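Local coordinates for putative xanthine dehydrogenase YAGS fad-binding subunit (Escherichia coli, PDB 5G5G), which binds pterin cytosine dinucleotide and a dioxothiomolybdenum centre, probably as the molybdenum-cofactor subunit of a periplasmic aldehyde oxidase of the xanthine dehydrogenase family, at residues 138-143 with 340-345. Sequence-based numbering, arbitrary orientation.
Sequences KGAYSL and TLDLPE
The D342 side chain turns its CG beside its own backbone N, anti to the carbonyl carbon (chi1 -62°), and this brings the carboxylate to the backbone of A140. Y141 has the same kind of first torsion (chi1 -52°), which folds its ring back past G139 and against D342. D342 grips A140 twice. A140 N donates to D342 OD2 at 3.0 Å, on the lone pair facing away from OD1. A140 O accepts from D342 N at 2.8 Å, with the donor nearly in line with the carbonyl. The two bonds fix D342 by both its main chain and its side chain, and satisfy both backbone polar atoms of A140. L341 CA adds a CA-H...O contact to the same A140 O, at 3.3 Å.

The Y141 ring and the D342 carboxylate are steeply inclined, with planes 73° apart. Y141 CE1 lies 3.6 Å from D342 CB. D342 O meets the ring at its edge, in the ring plane, 3.4 Å from Y141 CE1. G139 C lies over one ring face, offset toward the rim. Apolar contacts extend the join: L343 CD2 touches Y141 CD1 at 4.1 Å, and L341 CD1 reaches L143 CB.

S142 is the N-cap of helix 143-147, and its OG bonds D145 N. E146 of that helix touches A140 and L341. D342 OD1 has a weak, long ion pair with K60. This is loop-to-loop packing: it ties the loop after strand 131-136 to the loop of the molybdopterin cofactor-binding domain that leads from strand 331-340 toward helix 354-372.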
loop_
_atom_site.group_PDB
_atom_site.type_symbol
_atom_site.label_atom_id
_atom_site.label_comp_id
_atom_site.label_asym_id
_atom_site.label_seq_id
_atom_site.Cartn_x
_atom_site.Cartn_y
_atom_site.Cartn_z
ATOM N N LYS C 138 3.098 -21.963 -23.899
ATOM C CA LYS C 138 3.504 -22.555 -22.632
ATOM C C LYS C 138 4.498 -21.650 -21.903
ATOM O O LYS C 138 5.462 -21.132 -22.482
ATOM C CB LYS C 138 4.124 -23.932 -22.886
ATOM C CG LYS C 138 4.629 -24.651 -21.643
ATOM C CD LYS C 138 3.427 -25.198 -20.861
ATOM C CE LYS C 138 3.705 -25.391 -19.367
ATOM N NZ LYS C 138 3.918 -26.828 -19.067
ATOM N N GLY C 139 4.223 -21.423 -20.630
ATOM C CA GLY C 139 5.099 -20.624 -19.802
ATOM C C GLY C 139 5.502 -21.331 -18.516
ATOM O O GLY C 139 4.984 -22.373 -18.183
ATOM N N ALA C 140 6.441 -20.724 -17.812
ATOM C CA ALA C 140 6.958 -21.208 -16.524
ATOM C C ALA C 140 6.635 -20.183 -15.504
ATOM O O ALA C 140 7.075 -19.024 -15.609
ATOM C CB ALA C 140 8.461 -21.422 -16.570
ATOM N N TYR C 141 5.823 -20.602 -14.523
ATOM C CA TYR C 141 5.291 -19.717 -13.543
ATOM C C TYR C 141 5.588 -20.054 -12.127
ATOM O O TYR C 141 5.237 -19.284 -11.277
ATOM C CB TYR C 141 3.785 -19.564 -13.730
ATOM C CG TYR C 141 3.446 -19.186 -15.134
ATOM C CD1 TYR C 141 3.802 -17.929 -15.629
ATOM C CD2 TYR C 141 2.773 -20.072 -15.973
ATOM C CE1 TYR C 141 3.494 -17.576 -16.936
ATOM C CE2 TYR C 141 2.452 -19.738 -17.270
ATOM C CZ TYR C 141 2.814 -18.494 -17.744
ATOM O OH TYR C 141 2.497 -18.207 -19.050
ATOM N N SER C 142 6.235 -21.194 -11.861
ATOM C CA SER C 142 6.512 -21.625 -10.537
ATOM C C SER C 142 8.009 -21.636 -10.235
ATOM O O SER C 142 8.734 -22.476 -10.717
ATOM C CB SER C 142 5.987 -23.057 -10.319
ATOM O OG SER C 142 6.483 -23.552 -9.088
ATOM N N LEU C 143 8.449 -20.745 -9.363
ATOM C CA LEU C 143 9.846 -20.699 -8.967
ATOM C C LEU C 143 10.245 -22.051 -8.388
ATOM O O LEU C 143 11.331 -22.566 -8.679
ATOM C CB LEU C 143 10.133 -19.629 -7.925
ATOM C CG LEU C 143 11.530 -19.535 -7.318
ATOM C CD1 LEU C 143 12.544 -19.263 -8.433
ATOM C CD2 LEU C 143 11.610 -18.474 -6.229
ATOM N N THR C 340 14.204 -18.785 -15.275
ATOM C CA THR C 340 13.363 -18.035 -16.202
ATOM C C THR C 340 11.892 -18.242 -15.861
ATOM O O THR C 340 11.408 -19.363 -15.880
ATOM C CB THR C 340 13.684 -18.443 -17.638
ATOM O OG1 THR C 340 15.041 -18.075 -17.856
ATOM C CG2 THR C 340 12.804 -17.676 -18.632
ATOM N N LEU C 341 11.196 -17.144 -15.579
ATOM C CA LEU C 341 9.760 -17.197 -15.294
ATOM C C LEU C 341 9.077 -16.174 -16.171
ATOM O O LEU C 341 9.593 -15.078 -16.299
ATOM C CB LEU C 341 9.421 -16.908 -13.826
ATOM C CG LEU C 341 9.983 -17.843 -12.711
ATOM C CD1 LEU C 341 9.636 -17.313 -11.332
ATOM C CD2 LEU C 341 9.440 -19.258 -12.909
ATOM N N ASP C 342 7.885 -16.531 -16.663
ATOM C CA ASP C 342 7.096 -15.692 -17.541
ATOM C C ASP C 342 6.034 -14.914 -16.796
ATOM O O ASP C 342 5.013 -14.552 -17.361
ATOM C CB ASP C 342 6.458 -16.578 -18.624
ATOM C CG ASP C 342 7.501 -17.261 -19.469
ATOM O OD1 ASP C 342 8.198 -16.502 -20.166
ATOM O OD2 ASP C 342 7.675 -18.523 -19.364
ATOM N N LEU C 343 6.229 -14.709 -15.502
ATOM C CA LEU C 343 5.457 -13.759 -14.739
ATOM C C LEU C 343 5.871 -12.338 -15.144
ATOM O O LEU C 343 6.818 -12.154 -15.907
ATOM C CB LEU C 343 5.730 -13.971 -13.265
ATOM C CG LEU C 343 5.178 -15.249 -12.643
ATOM C CD1 LEU C 343 5.778 -15.474 -11.270
ATOM C CD2 LEU C 343 3.659 -15.215 -12.547
ATOM N N PRO C 344 5.157 -11.316 -14.639
ATOM C CA PRO C 344 5.593 -9.947 -14.890
ATOM C C PRO C 344 7.053 -9.699 -14.435
ATOM O O PRO C 344 7.625 -10.546 -13.689
ATOM C CB PRO C 344 4.583 -9.127 -14.093
ATOM C CG PRO C 344 3.307 -9.951 -14.225
ATOM C CD PRO C 344 3.837 -11.349 -13.970
ATOM N N GLU C 345 7.625 -8.611 -14.912
ATOM C CA GLU C 345 9.033 -8.284 -14.649
ATOM C C GLU C 345 9.293 -8.137 -13.148
ATOM O O GLU C 345 8.698 -7.295 -12.486
ATOM C CB GLU C 345 9.431 -6.956 -15.308
ATOM C CG GLU C 345 10.912 -6.601 -15.233
ATOM C CD GLU C 345 11.196 -5.274 -15.894
ATOM O OE1 GLU C 345 10.984 -5.157 -17.130
ATOM O OE2 GLU C 345 11.664 -4.363 -15.192
#